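PDB 4R82: oxidoreductase, which reduces FAD with NADH and releases the FADH2 that a halogenase and a monooxygenase need to build the enediyne antitumour antibiotic C-1027. Local coordinates for residues V62-G67 and T147-E152; V86-Q91 and G128-L133; R96-H101 and D108-V113. All blocks are in the same frame, centred on the assembly; numbering follows the deposited sequence.

Contact 1. Residues V62-G67 and T147-E152. With FAD (flavin-adenine dinucleotide), chain K.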
loop_
_atom_site.group_PDB
_atom_site.type_symbol
_atom_site.label_atom_id
_atom_site.label_comp_id
_atom_site.label_asym_id
_atom_site.label_seq_id
_atom_site.Cartn_x
_atom_site.Cartn_y
_atom_site.Cartn_z
ATOM N N VAL A 62 0.347 -7.757 -8.324
ATOM C CA VAL A 62 0.096 -7.134 -7.016
ATOM C C VAL A 62 0.974 -7.815 -6.001
ATOM O O VAL A 62 1.540 -8.876 -6.276
ATOM C CB VAL A 62 -1.377 -7.282 -6.573
ATOM C CG1 VAL A 62 -2.290 -6.675 -7.616
ATOM C CG2 VAL A 62 -1.737 -8.765 -6.349
ATOM N N LEU A 63 1.106 -7.217 -4.820
ATOM C CA LEU A 63 1.829 -7.900 -3.753
ATOM C C LEU A 63 1.087 -7.783 -2.436
ATOM O O LEU A 63 0.246 -6.891 -2.257
ATOM C CB LEU A 63 3.292 -7.418 -3.629
ATOM C CG LEU A 63 3.617 -5.988 -3.178
ATOM C CD1 LEU A 63 3.464 -5.818 -1.661
ATOM C CD2 LEU A 63 5.034 -5.629 -3.621
ATOM N N ILE A 64 1.388 -8.714 -1.536
ATOM C CA ILE A 64 0.989 -8.610 -0.142
ATOM C C ILE A 64 2.195 -8.950 0.727
ATOM O O ILE A 64 3.104 -9.679 0.297
ATOM C CB ILE A 64 -0.187 -9.558 0.206
ATOM C CG1 ILE A 64 0.146 -11.001 -0.189
ATOM C CG2 ILE A 64 -1.470 -9.107 -0.491
ATOM C CD1 ILE A 64 -0.971 -11.991 0.162
ATOM N N CYS A 65 2.201 -8.434 1.954
ATOM C CA CYS A 65 3.269 -8.742 2.900
ATOM C C CYS A 65 2.626 -9.464 4.059
ATOM O O CYS A 65 1.663 -8.956 4.634
ATOM C CB CYS A 65 3.906 -7.453 3.423
ATOM S SG CYS A 65 4.601 -6.427 2.099
ATOM N N VAL A 66 3.152 -10.637 4.394
ATOM C CA VAL A 66 2.531 -11.501 5.389
ATOM C C VAL A 66 3.557 -11.901 6.432
ATOM O O VAL A 66 4.644 -12.394 6.099
ATOM C CB VAL A 66 1.925 -12.763 4.733
ATOM C CG1 VAL A 66 1.301 -13.675 5.776
ATOM C CG2 VAL A 66 0.871 -12.363 3.708
ATOM N N GLY A 67 3.219 -11.685 7.700
ATOM C CA GLY A 67 4.111 -12.023 8.790
ATOM C C GLY A 67 4.517 -13.482 8.782
ATOM O O GLY A 67 3.691 -14.374 8.537
ATOM N N THR A 147 7.157 -11.961 4.679
ATOM C CA THR A 147 7.489 -12.385 3.326
ATOM C C THR A 147 6.603 -11.594 2.378
ATOM O O THR A 147 5.419 -11.365 2.655
ATOM C CB THR A 147 7.236 -13.875 3.126
ATOM O OG1 THR A 147 8.097 -14.628 3.983
ATOM C CG2 THR A 147 7.518 -14.277 1.674
ATOM N N ILE A 148 7.197 -11.134 1.281
ATOM C CA ILE A 148 6.477 -10.392 0.254
ATOM C C ILE A 148 6.052 -11.401 -0.799
ATOM O O ILE A 148 6.902 -12.053 -1.401
ATOM C CB ILE A 148 7.398 -9.339 -0.376
ATOM C CG1 ILE A 148 7.862 -8.351 0.707
ATOM C CG2 ILE A 148 6.695 -8.591 -1.512
ATOM C CD1 ILE A 148 8.992 -7.426 0.253
ATOM N N PHE A 149 4.745 -11.549 -1.005
ATOM C CA PHE A 149 4.230 -12.475 -2.017
ATOM C C PHE A 149 3.779 -11.667 -3.210
ATOM O O PHE A 149 2.860 -10.849 -3.098
ATOM C CB PHE A 149 3.035 -13.276 -1.468
ATOM C CG PHE A 149 3.397 -14.239 -0.373
ATOM C CD1 PHE A 149 3.412 -13.829 0.958
ATOM C CD2 PHE A 149 3.713 -15.556 -0.668
ATOM C CE1 PHE A 149 3.747 -14.719 1.971
ATOM C CE2 PHE A 149 4.058 -16.450 0.340
ATOM C CZ PHE A 149 4.071 -16.033 1.661
ATOM N N LEU A 150 4.424 -11.898 -4.347
ATOM C CA LEU A 150 4.091 -11.202 -5.582
ATOM C C LEU A 150 3.208 -12.133 -6.397
ATOM O O LEU A 150 3.601 -13.267 -6.703
ATOM C CB LEU A 150 5.378 -10.890 -6.350
ATOM C CG LEU A 150 5.292 -10.049 -7.628
ATOM C CD1 LEU A 150 4.855 -8.638 -7.312
ATOM C CD2 LEU A 150 6.634 -10.039 -8.357
ATOM N N GLY A 151 2.004 -11.673 -6.727
ATOM C CA GLY A 151 1.076 -12.500 -7.473
ATOM C C GLY A 151 0.691 -11.879 -8.793
ATOM O O GLY A 151 0.625 -10.654 -8.907
ATOM N N GLU A 152 0.448 -12.726 -9.789
ATOM C CA GLU A 152 -0.057 -12.248 -11.071
ATOM C C GLU A 152 -1.580 -12.358 -11.060
ATOM O O GLU A 152 -2.130 -13.403 -10.705
ATOM C CB GLU A 152 0.551 -13.034 -12.238
ATOM C CG GLU A 152 0.003 -12.563 -13.593
ATOM C CD GLU A 152 0.707 -13.180 -14.776
ATOM O OE1 GLU A 152 1.751 -13.834 -14.577
ATOM O OE2 GLU A 152 0.215 -13.002 -15.911
HETATM N N1 FAD K . -0.990 -9.148 8.956
HETATM C C2 FAD K . -0.104 -9.299 7.984
HETATM O O2 FAD K . 0.809 -10.342 8.060
HETATM N N3 FAD K . -0.042 -8.511 6.914
HETATM C C4 FAD K . -0.906 -7.489 6.797
HETATM O O4 FAD K . -0.858 -6.664 5.691
HETATM C C4X FAD K . -1.866 -7.257 7.823
HETATM N N5 FAD K . -2.732 -6.202 7.715
HETATM C C5X FAD K . -3.663 -6.023 8.696
HETATM C C6 FAD K . -4.573 -4.942 8.572
HETATM C C7 FAD K . -5.515 -4.732 9.581
HETATM C C7M FAD K . -6.520 -3.563 9.477
HETATM C C8 FAD K . -5.571 -5.594 10.690
HETATM C C8M FAD K . -6.613 -5.350 11.765
HETATM C C9 FAD K . -4.673 -6.666 10.811
HETATM C C9A FAD K . -3.706 -6.888 9.801
HETATM N N10 FAD K . -2.822 -7.946 9.911
HETATM C C10 FAD K . -1.904 -8.120 8.917
HETATM C "C1'" FAD K . -2.825 -8.862 11.054
HETATM C "C2'" FAD K . -3.591 -10.146 10.802
HETATM O "O2'" FAD K . -4.833 -9.818 10.195
HETATM C "C3'" FAD K . -3.908 -10.798 12.142
HETATM O "O3'" FAD K . -4.492 -9.831 12.994
HETATM C "C4'" FAD K . -2.656 -11.258 12.823
HETATM O "O4'" FAD K . -1.825 -11.852 11.863
HETATM C "C5'" FAD K . -2.960 -12.207 14.009
HETATM O "O5'" FAD K . -3.385 -13.521 13.608
HETATM P P FAD K . -2.589 -14.395 12.468
HETATM O O1P FAD K . -2.708 -15.888 12.743
HETATM O O2P FAD K . -1.131 -13.998 12.491
HETATM O O3P FAD K . -3.200 -14.093 11.122
#

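Contact 2. Residues V86-Q91 and G128-L133. With ACT (acetate ion), chain H.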
loop_
_atom_site.group_PDB
_atom_site.type_symbol
_atom_site.label_atom_id
_atom_site.label_comp_id
_atom_site.label_asym_id
_atom_site.label_seq_id
_atom_site.Cartn_x
_atom_site.Cartn_y
_atom_site.Cartn_z
ATOM N N VAL A 86 -11.184 -6.745 -1.546
ATOM C CA VAL A 86 -11.054 -5.381 -1.053
ATOM C C VAL A 86 -12.335 -5.014 -0.327
ATOM O O VAL A 86 -13.417 -4.985 -0.928
ATOM C CB VAL A 86 -10.824 -4.392 -2.195
ATOM C CG1 VAL A 86 -10.806 -2.956 -1.662
ATOM C CG2 VAL A 86 -9.532 -4.731 -2.935
ATOM N N LEU A 87 -12.230 -4.734 0.967
ATOM C CA LEU A 87 -13.426 -4.561 1.781
ATOM C C LEU A 87 -14.099 -3.220 1.557
ATOM O O LEU A 87 -13.439 -2.188 1.448
ATOM C CB LEU A 87 -13.122 -4.750 3.276
ATOM C CG LEU A 87 -12.657 -6.157 3.677
ATOM C CD1 LEU A 87 -12.452 -6.217 5.203
ATOM C CD2 LEU A 87 -13.649 -7.221 3.210
ATOM N N GLU A 88 -15.426 -3.264 1.501
ATOM C CA GLU A 88 -16.270 -2.104 1.314
ATOM C C GLU A 88 -16.468 -1.350 2.632
ATOM O O GLU A 88 -16.239 -1.899 3.708
ATOM C CB GLU A 88 -17.600 -2.593 0.718
ATOM C CG GLU A 88 -18.612 -1.543 0.354
ATOM C CD GLU A 88 -19.508 -1.197 1.524
ATOM O OE1 GLU A 88 -19.625 -2.047 2.437
ATOM O OE2 GLU A 88 -20.080 -0.083 1.537
ATOM N N ALA A 89 -16.905 -0.096 2.533
ATOM C CA ALA A 89 -17.017 0.810 3.670
ATOM C C ALA A 89 -17.725 0.252 4.902
ATOM O O ALA A 89 -17.374 0.612 6.022
ATOM C CB ALA A 89 -17.679 2.111 3.234
ATOM N N GLY A 90 -18.724 -0.603 4.709
ATOM C CA GLY A 90 -19.478 -1.120 5.846
ATOM C C GLY A 90 -19.066 -2.501 6.353
ATOM O O GLY A 90 -19.837 -3.165 7.055
ATOM N N GLN A 91 -17.857 -2.930 6.018
ATOM C CA GLN A 91 -17.418 -4.280 6.365
ATOM C C GLN A 91 -16.395 -4.356 7.495
ATOM O O GLN A 91 -15.528 -5.236 7.498
ATOM C CB GLN A 91 -16.881 -4.987 5.126
ATOM C CG GLN A 91 -17.947 -5.168 4.052
ATOM C CD GLN A 91 -17.474 -6.053 2.929
ATOM O OE1 GLN A 91 -16.549 -5.697 2.191
ATOM N NE2 GLN A 91 -18.079 -7.239 2.811
ATOM N N GLY A 128 -19.900 -8.747 -0.834
ATOM C CA GLY A 128 -20.020 -7.359 -0.426
ATOM C C GLY A 128 -18.779 -6.521 -0.654
ATOM O O GLY A 128 -18.792 -5.315 -0.404
ATOM N N ALA A 129 -17.713 -7.151 -1.139
ATOM C CA ALA A 129 -16.441 -6.478 -1.366
ATOM C C ALA A 129 -16.499 -5.502 -2.543
ATOM O O ALA A 129 -17.323 -5.653 -3.455
ATOM C CB ALA A 129 -15.353 -7.519 -1.610
ATOM N N VAL A 130 -15.602 -4.517 -2.542
ATOM C CA VAL A 130 -15.499 -3.585 -3.661
ATOM C C VAL A 130 -14.996 -4.341 -4.889
ATOM O O VAL A 130 -15.435 -4.101 -6.023
ATOM C CB VAL A 130 -14.534 -2.423 -3.331
ATOM C CG1 VAL A 130 -14.545 -1.389 -4.437
ATOM C CG2 VAL A 130 -14.946 -1.764 -2.030
ATOM N N ALA A 131 -14.078 -5.269 -4.645
ATOM C CA ALA A 131 -13.479 -6.036 -5.734
ATOM C C ALA A 131 -12.929 -7.345 -5.246
ATOM O O ALA A 131 -12.568 -7.473 -4.071
ATOM C CB ALA A 131 -12.381 -5.233 -6.392
ATOM N N HIS A 132 -12.838 -8.307 -6.168
ATOM C CA HIS A 132 -12.157 -9.583 -5.917
ATOM C C HIS A 132 -11.042 -9.718 -6.937
ATOM O O HIS A 132 -11.258 -9.469 -8.128
ATOM C CB HIS A 132 -13.120 -10.760 -6.124
ATOM C CG HIS A 132 -14.244 -10.823 -5.136
ATOM N ND1 HIS A 132 -15.458 -11.398 -5.438
ATOM C CD2 HIS A 132 -14.331 -10.414 -3.845
ATOM C CE1 HIS A 132 -16.252 -11.327 -4.383
ATOM N NE2 HIS A 132 -15.592 -10.734 -3.403
ATOM N N LEU A 133 -9.861 -10.136 -6.491
ATOM C CA LEU A 133 -8.768 -10.430 -7.413
ATOM C C LEU A 133 -8.293 -11.829 -7.093
ATOM O O LEU A 133 -8.082 -12.158 -5.936
ATOM C CB LEU A 133 -7.597 -9.462 -7.226
ATOM C CG LEU A 133 -7.811 -7.962 -7.445
ATOM C CD1 LEU A 133 -8.316 -7.288 -6.173
ATOM C CD2 LEU A 133 -6.527 -7.294 -7.953
HETATM C C ACT H . -19.373 -7.948 6.916
HETATM O O ACT H . -18.726 -7.052 7.512
HETATM O OXT ACT H . -19.661 -7.731 5.714
HETATM C CH3 ACT H . -19.772 -9.217 7.609
HETATM O O HOH W 1 -20.646 -4.364 1.363
#

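Contact 3. Residues R96-H101 and D108-V113. With FAD (flavin-adenine dinucleotide), chain K.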
loop_
_atom_site.group_PDB
_atom_site.type_symbol
_atom_site.label_atom_id
_atom_site.label_comp_id
_atom_site.label_asym_id
_atom_site.label_seq_id
_atom_site.Cartn_x
_atom_site.Cartn_y
_atom_site.Cartn_z
ATOM N N ARG A 96 -12.470 -7.160 11.281
ATOM C CA ARG A 96 -12.112 -7.605 12.624
ATOM C C ARG A 96 -12.073 -9.124 12.728
ATOM O O ARG A 96 -11.176 -9.693 13.358
ATOM C CB ARG A 96 -13.062 -7.009 13.658
ATOM C CG ARG A 96 -12.901 -5.508 13.797
ATOM C CD ARG A 96 -13.765 -4.957 14.921
ATOM N NE ARG A 96 -13.720 -3.498 14.941
ATOM C CZ ARG A 96 -12.756 -2.795 15.527
ATOM N NH1 ARG A 96 -12.784 -1.470 15.499
ATOM N NH2 ARG A 96 -11.760 -3.422 16.138
ATOM N N HIS A 97 -13.031 -9.778 12.082
ATOM C CA HIS A 97 -13.149 -11.225 12.178
ATOM C C HIS A 97 -11.921 -11.930 11.610
ATOM O O HIS A 97 -11.389 -12.875 12.215
ATOM C CB HIS A 97 -14.393 -11.704 11.437
ATOM C CG HIS A 97 -14.548 -13.188 11.441
ATOM N ND1 HIS A 97 -14.807 -13.904 12.590
ATOM C CD2 HIS A 97 -14.454 -14.095 10.442
ATOM C CE1 HIS A 97 -14.880 -15.190 12.295
ATOM N NE2 HIS A 97 -14.674 -15.331 10.999
ATOM N N PHE A 98 -11.464 -11.471 10.449
ATOM C CA PHE A 98 -10.323 -12.100 9.798
ATOM C C PHE A 98 -8.976 -11.612 10.320
ATOM O O PHE A 98 -7.924 -12.045 9.853
ATOM C CB PHE A 98 -10.435 -11.957 8.274
ATOM C CG PHE A 98 -11.486 -12.856 7.678
ATOM C CD1 PHE A 98 -11.257 -14.228 7.572
ATOM C CD2 PHE A 98 -12.706 -12.340 7.259
ATOM C CE1 PHE A 98 -12.228 -15.067 7.031
ATOM C CE2 PHE A 98 -13.685 -13.176 6.723
ATOM C CZ PHE A 98 -13.446 -14.536 6.613
ATOM N N ALA A 99 -9.012 -10.720 11.309
ATOM C CA ALA A 99 -7.801 -10.320 12.025
ATOM C C ALA A 99 -7.675 -11.046 13.365
ATOM O O ALA A 99 -6.650 -10.920 14.053
ATOM C CB ALA A 99 -7.785 -8.820 12.243
ATOM N N ASP A 100 -8.723 -11.774 13.751
ATOM C CA ASP A 100 -8.736 -12.483 15.023
ATOM C C ASP A 100 -7.772 -13.657 14.952
ATOM O O ASP A 100 -7.816 -14.447 14.010
ATOM C CB ASP A 100 -10.150 -12.986 15.342
ATOM C CG ASP A 100 -10.273 -13.547 16.747
ATOM O OD1 ASP A 100 -9.233 -13.719 17.423
ATOM O OD2 ASP A 100 -11.415 -13.823 17.176
ATOM N N HIS A 101 -6.901 -13.776 15.948
ATOM C CA HIS A 101 -5.933 -14.870 15.967
ATOM C C HIS A 101 -6.602 -16.213 16.259
ATOM O O HIS A 101 -6.130 -17.256 15.798
ATOM C CB HIS A 101 -4.819 -14.603 16.983
ATOM C CG HIS A 101 -3.694 -15.589 16.916
ATOM N ND1 HIS A 101 -2.555 -15.371 16.172
ATOM C CD2 HIS A 101 -3.536 -16.802 17.498
ATOM C CE1 HIS A 101 -1.742 -16.405 16.300
ATOM N NE2 HIS A 101 -2.314 -17.288 17.098
ATOM N N ASP A 108 -15.571 -23.221 11.605
ATOM C CA ASP A 108 -15.334 -22.724 10.256
ATOM C C ASP A 108 -15.107 -21.215 10.350
ATOM O O ASP A 108 -15.974 -20.484 10.833
ATOM C CB ASP A 108 -16.542 -23.023 9.361
ATOM C CG ASP A 108 -16.283 -22.716 7.891
ATOM O OD1 ASP A 108 -15.225 -22.127 7.566
ATOM O OD2 ASP A 108 -17.149 -23.058 7.054
ATOM N N GLN A 109 -13.948 -20.751 9.889
ATOM C CA GLN A 109 -13.627 -19.324 9.911
ATOM C C GLN A 109 -14.606 -18.527 9.035
ATOM O O GLN A 109 -14.808 -17.325 9.235
ATOM C CB GLN A 109 -12.180 -19.102 9.446
ATOM C CG GLN A 109 -11.603 -17.720 9.754
ATOM C CD GLN A 109 -10.241 -17.486 9.103
ATOM O OE1 GLN A 109 -9.858 -18.188 8.163
ATOM N NE2 GLN A 109 -9.516 -16.483 9.590
ATOM N N PHE A 110 -15.234 -19.208 8.079
ATOM C CA PHE A 110 -16.055 -18.539 7.072
ATOM C C PHE A 110 -17.578 -18.630 7.289
ATOM O O PHE A 110 -18.349 -18.157 6.451
ATOM C CB PHE A 110 -15.716 -19.083 5.682
ATOM C CG PHE A 110 -14.361 -18.679 5.183
ATOM C CD1 PHE A 110 -14.189 -17.480 4.508
ATOM C CD2 PHE A 110 -13.257 -19.507 5.379
ATOM C CE1 PHE A 110 -12.939 -17.102 4.038
ATOM C CE2 PHE A 110 -12.003 -19.134 4.903
ATOM C CZ PHE A 110 -11.847 -17.936 4.238
ATOM N N ASP A 111 -18.023 -19.229 8.392
ATOM C CA ASP A 111 -19.469 -19.361 8.611
ATOM C C ASP A 111 -20.133 -18.094 9.168
ATOM O O ASP A 111 -21.353 -18.045 9.336
ATOM C CB ASP A 111 -19.810 -20.598 9.457
ATOM C CG ASP A 111 -19.068 -20.634 10.778
ATOM O OD1 ASP A 111 -18.687 -19.558 11.288
ATOM O OD2 ASP A 111 -18.878 -21.748 11.315
ATOM N N THR A 112 -19.323 -17.074 9.435
ATOM C CA THR A 112 -19.802 -15.783 9.927
ATOM C C THR A 112 -20.094 -14.838 8.764
ATOM O O THR A 112 -20.934 -13.935 8.855
ATOM C CB THR A 112 -18.756 -15.158 10.888
ATOM O OG1 THR A 112 -18.964 -15.673 12.207
ATOM C CG2 THR A 112 -18.842 -13.630 10.927
ATOM N N VAL A 113 -19.417 -15.085 7.650
ATOM C CA VAL A 113 -19.445 -14.179 6.519
ATOM C C VAL A 113 -20.119 -14.840 5.310
ATOM O O VAL A 113 -20.142 -16.068 5.194
ATOM C CB VAL A 113 -17.998 -13.740 6.173
ATOM C CG1 VAL A 113 -17.178 -14.928 5.700
ATOM C CG2 VAL A 113 -17.989 -12.642 5.137
HETATM N N1 FAD K . -0.990 -9.148 8.956
HETATM C C2 FAD K . -0.104 -9.299 7.984
HETATM O O2 FAD K . 0.809 -10.342 8.060
HETATM N N3 FAD K . -0.042 -8.511 6.914
HETATM C C4 FAD K . -0.906 -7.489 6.797
HETATM O O4 FAD K . -0.858 -6.664 5.691
HETATM C C4X FAD K . -1.866 -7.257 7.823
HETATM N N5 FAD K . -2.732 -6.202 7.715
HETATM C C5X FAD K . -3.663 -6.023 8.696
HETATM C C6 FAD K . -4.573 -4.942 8.572
HETATM C C7 FAD K . -5.515 -4.732 9.581
HETATM C C7M FAD K . -6.520 -3.563 9.477
HETATM C C8 FAD K . -5.571 -5.594 10.690
HETATM C C8M FAD K . -6.613 -5.350 11.765
HETATM C C9 FAD K . -4.673 -6.666 10.811
HETATM C C9A FAD K . -3.706 -6.888 9.801
HETATM N N10 FAD K . -2.822 -7.946 9.911
HETATM C C10 FAD K . -1.904 -8.120 8.917
HETATM C "C1'" FAD K . -2.825 -8.862 11.054
HETATM C "C2'" FAD K . -3.591 -10.146 10.802
HETATM O "O2'" FAD K . -4.833 -9.818 10.195
HETATM C "C3'" FAD K . -3.908 -10.798 12.142
HETATM O "O3'" FAD K . -4.492 -9.831 12.994
HETATM C "C4'" FAD K . -2.656 -11.258 12.823
HETATM O "O4'" FAD K . -1.825 -11.852 11.863
HETATM C "C5'" FAD K . -2.960 -12.207 14.009
HETATM O "O5'" FAD K . -3.385 -13.521 13.608
HETATM P P FAD K . -2.589 -14.395 12.468
HETATM O O1P FAD K . -2.708 -15.888 12.743
HETATM O O2P FAD K . -1.131 -13.998 12.491
HETATM O O3P FAD K . -3.200 -14.093 11.122
HETATM O O HOH W 2 -10.194 -15.253 12.085
#

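Contact 1. Residues V62-G67 and T147-E152
Thr147 and Val66 face each other as an antiparallel hydrogen-bonded pair, with Thr147 N 2.9 Å from Val66 O and the reverse bond equally long. Thr147 OG1 is hydrogen-bonded to His73 NE2, while its CG2 lies over one face of the Phe149 ring, toward the rim. Ile148 pairs with Cys65 without backbone bonds between them; its CG1 meets Cys65 SG at 4.0 Å, and its CG2 meets Leu63 CD2. These branched and sulfur-bearing groups suit a buried face that also packs on Leu63 of the second subunit. Phe149 projects from the other face. Its N lies 2.8 Å from Ile64 O, almost straight beyond the carbonyl, and its O accepts from Ile64 N. With CG beside the backbone N (chi1 -67°), the ring leans back toward Val66; Val66 CB lies 3.8 Å from Phe149 CE1, and Phe149 CB packs on Ile64 CG1. Leu76 of helix 71-78 covers Ile64, Val66 and Phe149. Leu150 returns to the first face, where CD1 reaches Val62 O at 3.5 Å and Leu63 CB. Gly151 closes the pairing with two bonds to Val62.

Six interstrand bonds fix strand 62-67 against its neighbour; the flavin meets the C-terminal end of that strand. On either side of Val66 in the sequence, FAD N3 donates to Cys65 O at 2.9 Å and Gly67 N donates to FAD O2 at 2.8 Å. The pyrimidine edge of the isoalloxazine is therefore read by main-chain atoms, and bonding at O2 would probably help stabilise negative charge on the reduced flavin.

Contact 2. Residues V86-Q91 and G128-L133
Gly128 O and Glu88 OE1 share one water, which donates to both, at 2.7 Å and 2.8 Å respectively. The same carboxylate oxygen also accepts from Gly90 N, which approaches from above the carboxylate plane. A bend at chi2 (-88°) folds the Glu88 chain back over its own turn, while its CB rests 3.2 Å from Gly128 O. Gln91 adds a second internal bond: its OE1 takes the Glu88 N-H at 2.8 Å, and its amide lies alongside the Gly128 backbone, where a residue without a side chain leaves it space. The NE2 of Gln91 makes weak bonds to Ala127 O and to an acetate ion, probably from the crystallisation liquor.

Residues 88-91 form a type I beta turn, closed by Gln91 N to Glu88 O, that leads from strand 81-86 of what is probably the family's split barrel into helix 92-97, with Gln91 at the N-cap position. At the strand's end, Val86 O accepts from Val130 N at 2.8 Å and Val86 N donates to Ala131 O at 3.0 Å, holding both polar backbone atoms of that valine. Ala129 CB lies 3.3 Å from Val86 O. The branched valines suit the buried side: Val86 CG1 meets Val130 CB at 4.1 Å, and Val130 CG2 packs on Glu88 CA. Asp29 of the second subunit packs against Val86 and Val130, and its Val26 against Ala131.

Contact 3. Residues R96-H101 and D108-V113
His97 donates from NE2 to Gln109 O across 2.7 Å, within both the imidazole plane and the carbonyl plane. With CG anti to the backbone N (chi1 177°), the imidazole extends from the end of helix 92-97 to that oxygen. Thr112 CB lies over one face of the ring in a CH-pi contact.

The tight part is centred on Phe98, a broad apolar residue suited to a buried corner. Its CZ meets Phe110 CE1 at 3.7 Å, the planes inclined at 49°, and Val113 CG1 lies at the edge of the Phe98 ring. An Asx turn, Asp108 OD1 taking the Phe110 N-H, starts the Phe110 loop. The Gln109 amide crosses obliquely beside Phe98 CD1. By contrast, the outer side is polar and wetter: a water accepts from Gln109 NE2 and donates to His97 O and Asp100 O. Thr112, over the His97 ring, is also exposed. The contact carries Ala99 and His101 to the FAD ribityl and phosphate region: Ala99 O accepts from FAD O3' at 2.6 Å, and His101 ND1 donates to FAD O5' in a longer, bent bond (3.3 Å).

Phe98 packs on Thr48 of strand 45-49, Val36 of strand 35-39 and Ile126 of strand 124-126, while Gln109 OE1 is held by Gly46 N.

From the N terminus, the chain first enters contact 1 at 62-67, passes helix 71-78 and strand 81-86, and reaches contact 2 at 86-91. Helix 92-97 then leads to contact 3, which closes the shortest loop by joining the end of that helix to the loop before strand 115-117. The chain next runs through strands 115-117 and 124-126 to 128-133, closing contact 2 around contact 3; strand 131-143 then precedes 147-152, which closes contact 1 around both. None of the loops cross. Contacts 1 and 2 join neighbouring parts of the main antiparallel sheet, touching through Val62 and Leu133, and both meet the second subunit. Contacts 1 and 3 do not touch, but both bind FAD.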